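Local coordinates for A rubisco-like protein (Burkholderia fungorum, PDB 3NWR), which is of uncertain physiological role but shares the architecture of the RuBisCO large chain and probably acts as a lyase, at residues L25-V30 against I64-A69; P162-I167 against G382-H387; E210-V215 against E251-S256; A260-C265 against Q302-L307; E331-A336 against F368-S373. All blocks are in the same frame, centred on the assembly; numbering follows the deposited sequence.

In the fold
Four of the five contacts lie in the RuBisCO-like catalytic barrel, contact 1 in the N-terminal domain. Contacts 2 and 4 are the buried ones, and both reach the parallel sheet: contact 2 is almost wholly apolar, while contact 4 turns on a tyrosine-asparagine hydrogen bond. Contacts 3 and 5, both partly buried, each set one outer helix against the C-terminal end of another, the first with a water bridge and unlike charges held at a distance, the second with aliphatic side chains, two of them alanines. Helix 240-252 of contact 3 leads into strand 257-261 of contact 4. Contact 1, also partly buried, sets a helix start against a strand of an antiparallel sheet, beside a sulfate.

Contact 1 of 5, residues L25-V30 against I64-A69; sequences LDPARV and IEELEA. With SO4 (sulfate ion), chain D.
With CG1 beside the backbone N (chi1 -60°) and CD1 carried straight onward (chi2 165°), Ile64 extends its longer branch from the strand to Ala28, in the first turn of the helix. This helix-against-sheet packing belongs to the N-terminal domain of the RuBisCO large-chain family, where helix 27-37 lies on the antiparallel sheet that strand 60-70 edges. The fit is tight: Ile64 CD1 stands 3.4 Å from Ala28 CB, closer than carbon atoms usually come, and 3.5 Å from Ala28 CA. Two residues along the strand, Glu66 bends at its second torsion and brings OE1 to 4.0 Å from Pro27 CG. The contact is slight; the carboxylate's main partner is Arg90 of strand 89-99, joined by a salt bridge, and Pro27 packs on the same strand. Asp26 is the N-cap of the helix. Its OD2 accepts from Arg29 N over 2.9 Å, on the anti side and tilted out of the carboxylate plane. A sulfate, probably from the crystallisation liquor, occupies the same helix start. Asp26 N donates to its O3 over 2.9 Å, and Arg29 NH1 donates to the same oxygen over 3.2 Å, with O3 in the guanidinium plane at its edge. Sulfate O1 lies as close, 3.0 Å from Arg29 NH1, but oblique to the guanidinium.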
# COMPACT_ATOMS: atom_id res chain seq x y z
N LEU A 25 16.76 -3.50 -22.37
CA LEU A 25 17.38 -4.81 -22.52
C LEU A 25 16.43 -5.77 -23.23
O LEU A 25 15.37 -5.37 -23.70
CB LEU A 25 17.81 -5.36 -21.15
CG LEU A 25 18.57 -4.38 -20.25
CD1 LEU A 25 18.91 -5.03 -18.91
CD2 LEU A 25 19.83 -3.86 -20.93
N ASP A 26 16.81 -7.04 -23.31
CA ASP A 26 15.97 -8.05 -23.94
C ASP A 26 14.77 -8.39 -23.06
O ASP A 26 14.94 -8.86 -21.94
CB ASP A 26 16.78 -9.33 -24.18
CG ASP A 26 15.96 -10.42 -24.82
OD1 ASP A 26 15.60 -10.26 -26.00
OD2 ASP A 26 15.67 -11.43 -24.14
N PRO A 27 13.55 -8.14 -23.56
CA PRO A 27 12.35 -8.40 -22.73
C PRO A 27 12.26 -9.82 -22.20
O PRO A 27 11.90 -10.01 -21.04
CB PRO A 27 11.19 -8.11 -23.69
CG PRO A 27 11.75 -7.05 -24.61
CD PRO A 27 13.21 -7.43 -24.81
N ALA A 28 12.59 -10.82 -23.01
CA ALA A 28 12.49 -12.20 -22.55
C ALA A 28 13.45 -12.50 -21.40
O ALA A 28 13.09 -13.18 -20.45
CB ALA A 28 12.72 -13.18 -23.70
N ARG A 29 14.68 -11.98 -21.49
CA ARG A 29 15.65 -12.17 -20.43
C ARG A 29 15.17 -11.50 -19.15
O ARG A 29 15.26 -12.07 -18.06
CB ARG A 29 17.01 -11.60 -20.82
CG ARG A 29 18.09 -11.87 -19.78
CD ARG A 29 19.20 -10.83 -19.84
NE ARG A 29 19.61 -10.42 -18.50
CZ ARG A 29 20.04 -9.20 -18.19
NH1 ARG A 29 20.11 -8.27 -19.13
NH2 ARG A 29 20.39 -8.92 -16.94
N VAL A 30 14.66 -10.28 -19.29
CA VAL A 30 14.16 -9.53 -18.15
C VAL A 30 12.98 -10.25 -17.51
O VAL A 30 12.89 -10.33 -16.28
CB VAL A 30 13.81 -8.08 -18.55
CG1 VAL A 30 13.22 -7.31 -17.36
CG2 VAL A 30 15.06 -7.38 -19.08
N ILE A 64 5.34 -14.12 -23.84
CA ILE A 64 5.95 -12.82 -24.07
C ILE A 64 5.41 -12.29 -25.39
O ILE A 64 5.35 -13.03 -26.37
CB ILE A 64 7.48 -12.90 -24.16
CG1 ILE A 64 8.07 -13.47 -22.88
CG2 ILE A 64 8.06 -11.52 -24.46
CD1 ILE A 64 9.51 -13.91 -23.01
N GLU A 65 4.99 -11.04 -25.40
CA GLU A 65 4.58 -10.40 -26.65
C GLU A 65 5.18 -9.01 -26.70
O GLU A 65 4.84 -8.16 -25.88
CB GLU A 65 3.06 -10.30 -26.77
CG GLU A 65 2.61 -9.64 -28.07
CD GLU A 65 1.11 -9.40 -28.15
OE1 GLU A 65 0.41 -9.61 -27.13
OE2 GLU A 65 0.63 -9.00 -29.23
N GLU A 66 6.09 -8.78 -27.64
CA GLU A 66 6.70 -7.45 -27.74
C GLU A 66 5.74 -6.46 -28.38
O GLU A 66 5.06 -6.77 -29.35
CB GLU A 66 8.02 -7.49 -28.50
CG GLU A 66 8.68 -6.12 -28.59
CD GLU A 66 10.19 -6.17 -28.50
OE1 GLU A 66 10.75 -7.28 -28.45
OE2 GLU A 66 10.81 -5.10 -28.48
N LEU A 67 5.68 -5.26 -27.80
CA LEU A 67 4.81 -4.19 -28.25
C LEU A 67 5.66 -3.11 -28.89
O LEU A 67 6.88 -3.26 -29.02
CB LEU A 67 4.04 -3.62 -27.05
CG LEU A 67 3.32 -4.66 -26.20
CD1 LEU A 67 2.73 -4.04 -24.93
CD2 LEU A 67 2.26 -5.37 -27.01
N GLU A 68 5.03 -2.00 -29.27
CA GLU A 68 5.77 -0.86 -29.80
C GLU A 68 6.68 -0.28 -28.71
O GLU A 68 6.26 -0.08 -27.57
CB GLU A 68 4.81 0.21 -30.33
CG GLU A 68 5.51 1.36 -31.03
CD GLU A 68 4.54 2.39 -31.56
OE1 GLU A 68 4.97 3.27 -32.35
OE2 GLU A 68 3.34 2.33 -31.20
N ALA A 69 7.94 -0.03 -29.07
CA ALA A 69 8.90 0.50 -28.11
C ALA A 69 8.60 1.95 -27.78
O ALA A 69 7.92 2.65 -28.54
CB ALA A 69 10.32 0.36 -28.63
S SO4 D . 20.41 -8.03 -22.81
O1 SO4 D . 21.38 -7.69 -21.77
O2 SO4 D . 20.20 -6.87 -23.67
O3 SO4 D . 19.15 -8.42 -22.19
O4 SO4 D . 20.92 -9.14 -23.60

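Contact 2 of 5, residues P162-I167 against G382-H387; sequences PMIGTI and GGILAH. With SO4 (sulfate ion), chain B.
Ile384 reaches out from its short helix with CD1 and lays this methyl against CG2 of Ile164, 3.9 Å away, the two branched side chains meeting at a slant. CG1 of Ile384 lies beside the backbone N and the branch then runs on extended (chi2 168°), which carries CD1 across to the strand. The same methyl also comes within 4.2 Å of Gly165 O. Next along, Leu385 sends CD1 to the hydroxyl of Thr166, at 4.1 Å from OG1. This touch is not a polar one: OG1 is held by a hydrogen bond to Ser380 O, and the leucine methyl merely flanks it. The contact is almost wholly apolar and largely buried. Gly382 N donates to O1 of a sulfate, probably from the crystallisation liquor, over 3.0 Å in a nearly straight bond (169°). Lys324 NZ and Gly358 N bind the same ion, an arrangement reminiscent of the phosphate sites that TIM barrels form from backbone amides at the ends of their strands, and consistent with a phosphate-binding pocket as in RuBisCO. Strand 163-165 runs parallel to strand 377-379 and pairs with it through Met163 and Gly165. Helix 382-385 follows that second strand and packs against strand 163-165 and the residues after it through Ile384 and Leu385, with Ile384 also on Val395 of helix 391-407.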
# COMPACT_ATOMS: atom_id res chain seq x y z
N PRO A 162 -30.74 -0.02 -8.49
CA PRO A 162 -29.50 0.15 -7.71
C PRO A 162 -29.79 0.75 -6.35
O PRO A 162 -30.84 1.34 -6.11
CB PRO A 162 -28.71 1.16 -8.54
CG PRO A 162 -29.22 0.98 -9.93
CD PRO A 162 -30.70 0.75 -9.74
N MET A 163 -28.83 0.59 -5.44
CA MET A 163 -28.90 1.26 -4.15
C MET A 163 -28.27 2.64 -4.32
O MET A 163 -27.21 2.77 -4.95
CB MET A 163 -28.17 0.42 -3.10
CG MET A 163 -28.91 -0.88 -2.79
SD MET A 163 -27.89 -2.35 -2.57
CE MET A 163 -27.43 -2.71 -4.27
N ILE A 164 -28.93 3.66 -3.77
CA ILE A 164 -28.51 5.04 -3.95
C ILE A 164 -27.87 5.52 -2.66
O ILE A 164 -28.47 5.41 -1.59
CB ILE A 164 -29.70 5.96 -4.28
CG1 ILE A 164 -30.55 5.38 -5.43
CG2 ILE A 164 -29.22 7.37 -4.57
CD1 ILE A 164 -29.77 5.08 -6.71
N GLY A 165 -26.65 6.04 -2.76
CA GLY A 165 -25.92 6.46 -1.58
C GLY A 165 -25.45 7.90 -1.64
O GLY A 165 -25.44 8.53 -2.70
N THR A 166 -25.04 8.41 -0.49
CA THR A 166 -24.41 9.72 -0.44
C THR A 166 -23.39 9.75 0.68
O THR A 166 -23.32 8.82 1.49
CB THR A 166 -25.46 10.84 -0.28
OG1 THR A 166 -24.87 12.11 -0.62
CG2 THR A 166 -25.96 10.89 1.14
N ILE A 167 -22.58 10.81 0.72
CA ILE A 167 -21.48 10.92 1.68
C ILE A 167 -21.75 12.07 2.63
O ILE A 167 -22.25 13.12 2.23
CB ILE A 167 -20.10 11.13 1.00
CG1 ILE A 167 -19.83 10.05 -0.05
CG2 ILE A 167 -18.97 11.14 2.04
CD1 ILE A 167 -20.51 10.30 -1.38
N GLY A 382 -23.40 16.23 -4.79
CA GLY A 382 -24.14 17.38 -5.26
C GLY A 382 -25.29 17.01 -6.18
O GLY A 382 -26.29 17.72 -6.24
N GLY A 383 -25.15 15.91 -6.92
CA GLY A 383 -26.20 15.46 -7.82
C GLY A 383 -27.53 15.25 -7.11
O GLY A 383 -28.60 15.29 -7.73
N ILE A 384 -27.45 15.00 -5.80
CA ILE A 384 -28.63 14.88 -4.95
C ILE A 384 -28.80 16.14 -4.09
O ILE A 384 -29.86 16.77 -4.10
CB ILE A 384 -28.50 13.67 -4.02
CG1 ILE A 384 -28.88 12.39 -4.77
CG2 ILE A 384 -29.38 13.84 -2.78
CD1 ILE A 384 -28.49 11.11 -4.00
N LEU A 385 -27.74 16.51 -3.39
CA LEU A 385 -27.84 17.53 -2.35
C LEU A 385 -27.97 18.95 -2.87
O LEU A 385 -28.45 19.84 -2.15
CB LEU A 385 -26.65 17.42 -1.39
CG LEU A 385 -26.51 16.06 -0.70
CD1 LEU A 385 -25.41 16.11 0.34
CD2 LEU A 385 -27.83 15.63 -0.08
N ALA A 386 -27.56 19.18 -4.11
CA ALA A 386 -27.62 20.52 -4.70
C ALA A 386 -28.76 20.68 -5.70
O ALA A 386 -28.84 21.68 -6.41
CB ALA A 386 -26.28 20.87 -5.35
N HIS A 387 -29.66 19.69 -5.76
CA HIS A 387 -30.84 19.83 -6.61
C HIS A 387 -31.58 21.11 -6.20
O HIS A 387 -31.76 21.37 -5.02
CB HIS A 387 -31.76 18.62 -6.46
CG HIS A 387 -32.85 18.56 -7.48
ND1 HIS A 387 -33.93 19.41 -7.47
CD2 HIS A 387 -33.04 17.74 -8.54
CE1 HIS A 387 -34.73 19.12 -8.47
NE2 HIS A 387 -34.21 18.11 -9.15
S SO4 B . -19.71 15.64 -6.63
O1 SO4 B . -20.49 15.63 -5.39
O2 SO4 B . -20.60 15.57 -7.78
O3 SO4 B . -18.80 14.50 -6.64
O4 SO4 B . -18.93 16.87 -6.69

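Contact 3 of 5, residues E210-V215 against E251-S256; sequences ERVRAV and EREGGS
The guanidinium of Arg213 and the carboxylate of Glu253 are turned 69° against each other, OE2 coming to the guanidinium obliquely. Glu253 OE2 stays 4.1 Å from Arg213 NE, beyond a salt bridge, so any attraction between them is probably long-range. Closer is the aliphatic part: Arg213 CG lies 3.9 Å from Glu253 OE2. The chain of Glu253 bends at its second torsion (chi2 -71°), which brings the carboxylate back alongside the arginine while CB, nearer the backbone, meets Val212 CG1 at 4.0 Å. A water joins the two sides, donating 2.7 Å bonds both to Arg213 O and to Glu253 OE1. The latter oxygen also takes a salt bridge from Arg220. Directly after Glu253, Gly254 is the C-prime residue of a Schellman motif that ends helix 240-252. The contact thus sets the side of helix 208-226 against this C-terminal end in the outer layer of the barrel, with Val212 reaching in to Phe234 of strand 233-235.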
# COMPACT_ATOMS: atom_id res chain seq x y z
N GLU A 210 -18.96 7.91 19.98
CA GLU A 210 -20.07 8.86 20.08
C GLU A 210 -20.82 8.98 18.76
O GLU A 210 -22.04 9.06 18.74
CB GLU A 210 -19.56 10.25 20.46
CG GLU A 210 -18.85 10.34 21.79
CD GLU A 210 -18.34 11.74 22.06
OE1 GLU A 210 -18.96 12.71 21.56
OE2 GLU A 210 -17.33 11.88 22.78
N ARG A 211 -20.08 9.00 17.65
CA ARG A 211 -20.70 9.17 16.35
C ARG A 211 -21.60 7.99 16.00
O ARG A 211 -22.72 8.17 15.53
CB ARG A 211 -19.63 9.38 15.28
CG ARG A 211 -20.17 9.84 13.94
CD ARG A 211 -19.06 10.26 12.98
NE ARG A 211 -18.42 9.13 12.32
CZ ARG A 211 -17.22 8.65 12.63
NH1 ARG A 211 -16.52 9.17 13.64
NH2 ARG A 211 -16.72 7.62 11.94
N VAL A 212 -21.12 6.77 16.25
CA VAL A 212 -21.92 5.58 15.96
C VAL A 212 -23.20 5.57 16.79
O VAL A 212 -24.28 5.32 16.26
CB VAL A 212 -21.13 4.27 16.20
CG1 VAL A 212 -22.05 3.06 16.12
CG2 VAL A 212 -19.98 4.14 15.19
N ARG A 213 -23.06 5.83 18.09
CA ARG A 213 -24.24 5.85 18.95
C ARG A 213 -25.27 6.91 18.54
O ARG A 213 -26.47 6.61 18.45
CB ARG A 213 -23.83 6.03 20.42
CG ARG A 213 -23.00 4.90 20.97
CD ARG A 213 -22.69 5.15 22.44
NE ARG A 213 -22.16 3.95 23.09
CZ ARG A 213 -20.88 3.74 23.33
NH1 ARG A 213 -19.98 4.66 22.99
NH2 ARG A 213 -20.48 2.62 23.92
N ALA A 214 -24.82 8.13 18.27
CA ALA A 214 -25.75 9.20 17.90
C ALA A 214 -26.40 8.94 16.55
O ALA A 214 -27.61 9.07 16.40
CB ALA A 214 -25.05 10.54 17.89
N VAL A 215 -25.59 8.57 15.57
CA VAL A 215 -26.12 8.30 14.24
C VAL A 215 -27.10 7.13 14.21
O VAL A 215 -28.16 7.22 13.58
CB VAL A 215 -24.97 8.08 13.22
CG1 VAL A 215 -25.52 7.55 11.90
CG2 VAL A 215 -24.20 9.37 13.00
N GLU A 251 -22.06 -3.14 15.47
CA GLU A 251 -23.03 -4.23 15.51
C GLU A 251 -23.98 -4.10 16.69
O GLU A 251 -25.20 -4.26 16.54
CB GLU A 251 -22.34 -5.60 15.53
CG GLU A 251 -23.31 -6.76 15.58
CD GLU A 251 -22.62 -8.11 15.53
OE1 GLU A 251 -21.37 -8.16 15.45
OE2 GLU A 251 -23.34 -9.13 15.56
N ARG A 252 -23.43 -3.79 17.86
CA ARG A 252 -24.26 -3.66 19.06
C ARG A 252 -25.31 -2.56 18.92
O ARG A 252 -26.42 -2.66 19.45
CB ARG A 252 -23.39 -3.39 20.29
CG ARG A 252 -22.71 -4.63 20.84
CD ARG A 252 -22.21 -4.39 22.26
NE ARG A 252 -21.29 -3.25 22.34
CZ ARG A 252 -19.99 -3.33 22.09
NH1 ARG A 252 -19.44 -4.49 21.75
NH2 ARG A 252 -19.23 -2.25 22.19
N GLU A 253 -24.95 -1.51 18.19
CA GLU A 253 -25.83 -0.37 17.98
C GLU A 253 -26.79 -0.56 16.81
O GLU A 253 -27.50 0.36 16.44
CB GLU A 253 -24.99 0.90 17.81
CG GLU A 253 -24.27 1.31 19.08
CD GLU A 253 -25.22 1.84 20.15
OE1 GLU A 253 -26.21 2.50 19.77
OE2 GLU A 253 -24.97 1.60 21.34
N GLY A 254 -26.82 -1.78 16.26
CA GLY A 254 -27.77 -2.11 15.21
C GLY A 254 -27.34 -1.78 13.80
O GLY A 254 -28.16 -1.76 12.87
N GLY A 255 -26.05 -1.50 13.62
CA GLY A 255 -25.53 -1.19 12.30
C GLY A 255 -25.44 -2.41 11.42
O GLY A 255 -25.63 -3.54 11.87
N SER A 256 -25.13 -2.19 10.14
CA SER A 256 -25.05 -3.29 9.19
C SER A 256 -23.77 -3.27 8.37
O SER A 256 -23.51 -4.19 7.61
CB SER A 256 -26.24 -3.24 8.23
OG SER A 256 -26.25 -2.00 7.52
O HOH W 1 -27.61 4.76 20.05

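Contact 4 of 5, residues A260-C265 against Q302-L307; sequences ASINWC and QAYQTL
One hydrogen bond carries the polar part of this contact: Tyr304 OH donates to Asn263 OD1 across 2.7 Å. The amide oxygen lies at the edge of the phenol ring, in its plane, whereas the amide and ring planes stand 47° apart. The donor meets the carbonyl well off its axis, at a C=O...O angle of 106° and tilted from the carbonyl plane. Tyr304 reaches this far because its CG is anti to the backbone N (chi1 -179°), which points the ring off helix 301-309 toward the short helix 262-265. The amide nitrogen of Asn263 donates to Asn286 O, consistent with the oxygen being the acceptor for Tyr304.

Apolar contact comes from Ile262, whose CD1 lies 4.1 Å from Tyr304 CZ, oblique to the ring. Ile262 CD1 also lies 3.4 Å from Tyr304 OH. Aromatic neighbours complete the setting: the ring of Tyr304 meets Trp308 edge-to-face, and Asn263 CB sits over the centre of the Trp264 ring, 4.1 Å above its plane. In the TIM barrel of the catalytic domain, helix 262-265 directly follows strand 257-261, and Trp264 packs on Ala111 of the second subunit. In this largely buried setting, the hydroxyl of Tyr304 bonds to Asn263, whose amide nitrogen is held by Asn286, and the two bonds on the amide together probably fix its rotation.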
# COMPACT_ATOMS: atom_id res chain seq x y z
N ALA A 260 -13.57 0.62 5.64
CA ALA A 260 -12.14 0.66 5.99
C ALA A 260 -11.32 1.14 4.80
O ALA A 260 -11.62 0.79 3.66
CB ALA A 260 -11.66 -0.73 6.44
N SER A 261 -10.30 1.95 5.08
CA SER A 261 -9.35 2.37 4.06
C SER A 261 -8.37 1.23 3.84
O SER A 261 -7.33 1.12 4.51
CB SER A 261 -8.62 3.64 4.51
OG SER A 261 -9.53 4.71 4.58
N ILE A 262 -8.72 0.36 2.90
CA ILE A 262 -7.99 -0.90 2.74
C ILE A 262 -6.48 -0.78 2.56
O ILE A 262 -5.73 -1.56 3.12
CB ILE A 262 -8.59 -1.76 1.60
CG1 ILE A 262 -8.78 -0.92 0.32
CG2 ILE A 262 -9.92 -2.35 2.06
CD1 ILE A 262 -9.15 -1.76 -0.94
N ASN A 263 -6.02 0.19 1.77
CA ASN A 263 -4.59 0.27 1.49
C ASN A 263 -3.77 0.49 2.75
O ASN A 263 -2.67 -0.04 2.89
CB ASN A 263 -4.29 1.35 0.47
CG ASN A 263 -4.90 1.04 -0.87
OD1 ASN A 263 -4.81 -0.09 -1.36
ND2 ASN A 263 -5.55 2.04 -1.46
N TRP A 264 -4.32 1.28 3.67
CA TRP A 264 -3.57 1.66 4.86
C TRP A 264 -3.81 0.69 6.00
O TRP A 264 -2.96 0.53 6.89
CB TRP A 264 -3.96 3.09 5.27
CG TRP A 264 -4.00 4.03 4.09
CD1 TRP A 264 -5.04 4.82 3.71
CD2 TRP A 264 -2.96 4.25 3.13
NE1 TRP A 264 -4.71 5.52 2.58
CE2 TRP A 264 -3.44 5.20 2.20
CE3 TRP A 264 -1.66 3.75 2.97
CZ2 TRP A 264 -2.67 5.65 1.13
CZ3 TRP A 264 -0.90 4.20 1.89
CH2 TRP A 264 -1.41 5.14 1.00
N CYS A 265 -4.94 0.01 5.97
CA CYS A 265 -5.23 -1.06 6.92
C CYS A 265 -4.38 -2.29 6.61
O CYS A 265 -3.79 -2.89 7.52
CB CYS A 265 -6.71 -1.43 6.88
SG CYS A 265 -7.79 -0.16 7.60
N GLN A 302 -7.81 -4.98 -12.24
CA GLN A 302 -8.14 -6.41 -12.24
C GLN A 302 -7.32 -7.15 -11.19
O GLN A 302 -7.86 -7.95 -10.40
CB GLN A 302 -7.90 -7.01 -13.62
CG GLN A 302 -8.60 -8.33 -13.89
CD GLN A 302 -8.04 -9.49 -13.09
OE1 GLN A 302 -6.86 -9.51 -12.72
NE2 GLN A 302 -8.90 -10.46 -12.81
N ALA A 303 -6.02 -6.88 -11.17
CA ALA A 303 -5.12 -7.52 -10.22
C ALA A 303 -5.39 -7.03 -8.79
O ALA A 303 -5.48 -7.83 -7.85
CB ALA A 303 -3.66 -7.27 -10.61
N TYR A 304 -5.47 -5.71 -8.64
CA TYR A 304 -5.72 -5.08 -7.35
C TYR A 304 -6.98 -5.65 -6.68
O TYR A 304 -6.96 -6.06 -5.51
CB TYR A 304 -5.89 -3.58 -7.57
CG TYR A 304 -6.14 -2.74 -6.34
CD1 TYR A 304 -5.11 -2.47 -5.43
CD2 TYR A 304 -7.39 -2.16 -6.12
CE1 TYR A 304 -5.36 -1.68 -4.30
CE2 TYR A 304 -7.63 -1.37 -5.01
CZ TYR A 304 -6.62 -1.13 -4.11
OH TYR A 304 -6.88 -0.32 -3.03
N GLN A 305 -8.08 -5.68 -7.43
CA GLN A 305 -9.36 -6.15 -6.90
C GLN A 305 -9.35 -7.66 -6.65
O GLN A 305 -10.05 -8.15 -5.77
CB GLN A 305 -10.53 -5.73 -7.80
CG GLN A 305 -10.54 -6.38 -9.19
CD GLN A 305 -11.49 -7.56 -9.30
OE1 GLN A 305 -12.62 -7.51 -8.81
NE2 GLN A 305 -11.04 -8.62 -9.97
N THR A 306 -8.54 -8.40 -7.41
CA THR A 306 -8.37 -9.82 -7.11
C THR A 306 -7.78 -10.00 -5.71
O THR A 306 -8.35 -10.71 -4.87
CB THR A 306 -7.47 -10.51 -8.13
OG1 THR A 306 -8.09 -10.48 -9.42
CG2 THR A 306 -7.23 -11.96 -7.73
N LEU A 307 -6.65 -9.34 -5.44
CA LEU A 307 -6.01 -9.45 -4.14
C LEU A 307 -6.96 -8.99 -3.03
O LEU A 307 -7.11 -9.68 -2.02
CB LEU A 307 -4.73 -8.62 -4.10
CG LEU A 307 -3.65 -9.09 -5.07
CD1 LEU A 307 -2.54 -8.05 -5.07
CD2 LEU A 307 -3.11 -10.45 -4.64

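Contact 5 of 5, residues E331-A336 against F368-S373; sequences EVIESA and FDAVRS
Ile333 CB stands 4.4 Å from Ala370 CB, and from there the isoleucine divides into two branches that both lean on this one alanine methyl. CG1, lying beside the backbone N (chi1 -66°), comes closer, 3.8 Å from Ala370 CB. CG2, on the other branch, is 4.2 Å from the same carbon, so the methyl is met by both arms of the fork. CD1 continues from CG1, extended, and stands 4.6 Å from Ala370 CB; a glycerol, probably from the crystallisation liquor, lies about 4 Å from the isoleucine side chain. Two helices of the outer layer of the TIM barrel meet here: helix 329-340 follows strand 315-319, and helix 364-371 follows strand 352-355. With alanine at position 370, the CA atoms of Ile333 and Ala370 come within 5.5 Å. One turn on from Ile333, Ala336 CB faces Val371 CG2 at 4.4 Å, and both residues also pack on Phe355 of strand 352-355. Each helix has its own polar detail beside the apolar seam. Ser335 N and OG both donate to Glu331 O, from opposite faces of the carbonyl plane. At the C-terminal end of helix 364-371, where Arg372 takes a positive phi, its NE donates back to Asp369 O across 2.8 Å, while Ala370 O accepts from Arg337 NE of helix 329-340.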
# COMPACT_ATOMS: atom_id res chain seq x y z
N GLU A 331 -11.48 2.81 -17.92
CA GLU A 331 -11.02 2.18 -16.68
C GLU A 331 -12.18 1.93 -15.72
O GLU A 331 -12.25 0.88 -15.08
CB GLU A 331 -9.92 3.00 -15.98
CG GLU A 331 -9.54 2.38 -14.63
CD GLU A 331 -8.30 2.96 -13.97
OE1 GLU A 331 -7.58 3.75 -14.62
OE2 GLU A 331 -8.04 2.62 -12.79
N VAL A 332 -13.07 2.90 -15.59
CA VAL A 332 -14.22 2.72 -14.70
C VAL A 332 -15.10 1.55 -15.16
O VAL A 332 -15.50 0.71 -14.36
CB VAL A 332 -15.08 3.98 -14.62
CG1 VAL A 332 -16.35 3.70 -13.80
CG2 VAL A 332 -14.28 5.15 -14.03
N ILE A 333 -15.39 1.48 -16.46
CA ILE A 333 -16.21 0.41 -17.00
C ILE A 333 -15.58 -0.96 -16.75
O ILE A 333 -16.23 -1.87 -16.25
CB ILE A 333 -16.45 0.61 -18.51
CG1 ILE A 333 -17.30 1.86 -18.72
CG2 ILE A 333 -17.15 -0.61 -19.10
CD1 ILE A 333 -17.37 2.30 -20.17
N GLU A 334 -14.29 -1.09 -17.08
CA GLU A 334 -13.61 -2.37 -16.91
C GLU A 334 -13.57 -2.76 -15.43
O GLU A 334 -13.72 -3.94 -15.09
CB GLU A 334 -12.19 -2.31 -17.49
CG GLU A 334 -11.41 -3.61 -17.33
CD GLU A 334 -10.04 -3.56 -17.98
OE1 GLU A 334 -9.81 -2.65 -18.80
OE2 GLU A 334 -9.20 -4.43 -17.67
N SER A 335 -13.37 -1.78 -14.56
CA SER A 335 -13.26 -2.04 -13.13
C SER A 335 -14.60 -2.52 -12.57
O SER A 335 -14.66 -3.47 -11.77
CB SER A 335 -12.75 -0.80 -12.39
OG SER A 335 -11.44 -0.46 -12.83
N ALA A 336 -15.69 -1.89 -13.00
CA ALA A 336 -17.02 -2.33 -12.61
C ALA A 336 -17.25 -3.76 -13.07
O ALA A 336 -17.75 -4.61 -12.32
CB ALA A 336 -18.08 -1.41 -13.18
N PHE A 368 -25.63 2.31 -16.19
CA PHE A 368 -26.45 1.14 -16.46
C PHE A 368 -25.86 0.34 -17.62
O PHE A 368 -25.77 -0.89 -17.56
CB PHE A 368 -27.88 1.58 -16.80
CG PHE A 368 -28.87 0.46 -16.93
CD1 PHE A 368 -28.97 -0.53 -15.96
CD2 PHE A 368 -29.74 0.41 -18.01
CE1 PHE A 368 -29.90 -1.56 -16.08
CE2 PHE A 368 -30.67 -0.62 -18.13
CZ PHE A 368 -30.75 -1.60 -17.16
N ASP A 369 -25.45 1.04 -18.66
CA ASP A 369 -24.89 0.38 -19.84
C ASP A 369 -23.52 -0.25 -19.55
O ASP A 369 -23.18 -1.27 -20.15
CB ASP A 369 -24.84 1.36 -21.01
CG ASP A 369 -26.22 1.71 -21.54
OD1 ASP A 369 -27.19 0.97 -21.23
OD2 ASP A 369 -26.36 2.72 -22.26
N ALA A 370 -22.76 0.33 -18.63
CA ALA A 370 -21.49 -0.27 -18.21
C ALA A 370 -21.70 -1.59 -17.45
O ALA A 370 -21.03 -2.59 -17.74
CB ALA A 370 -20.69 0.71 -17.35
N VAL A 371 -22.61 -1.59 -16.48
CA VAL A 371 -22.81 -2.74 -15.61
C VAL A 371 -23.66 -3.84 -16.27
O VAL A 371 -23.43 -5.03 -16.03
CB VAL A 371 -23.45 -2.32 -14.27
CG1 VAL A 371 -23.80 -3.53 -13.40
CG2 VAL A 371 -22.51 -1.36 -13.51
N ARG A 372 -24.61 -3.44 -17.10
CA ARG A 372 -25.55 -4.38 -17.72
C ARG A 372 -26.46 -5.06 -16.69
O ARG A 372 -26.98 -6.14 -16.93
CB ARG A 372 -24.83 -5.43 -18.57
CG ARG A 372 -23.95 -4.85 -19.68
CD ARG A 372 -24.78 -4.18 -20.78
NE ARG A 372 -23.90 -3.50 -21.74
CZ ARG A 372 -23.22 -4.13 -22.70
NH1 ARG A 372 -23.33 -5.45 -22.84
NH2 ARG A 372 -22.43 -3.45 -23.52
N SER A 373 -26.63 -4.40 -15.55
CA SER A 373 -27.59 -4.81 -14.53
C SER A 373 -27.78 -3.65 -13.56
O SER A 373 -27.17 -2.60 -13.74
CB SER A 373 -27.11 -6.04 -13.76
OG SER A 373 -26.25 -5.65 -12.69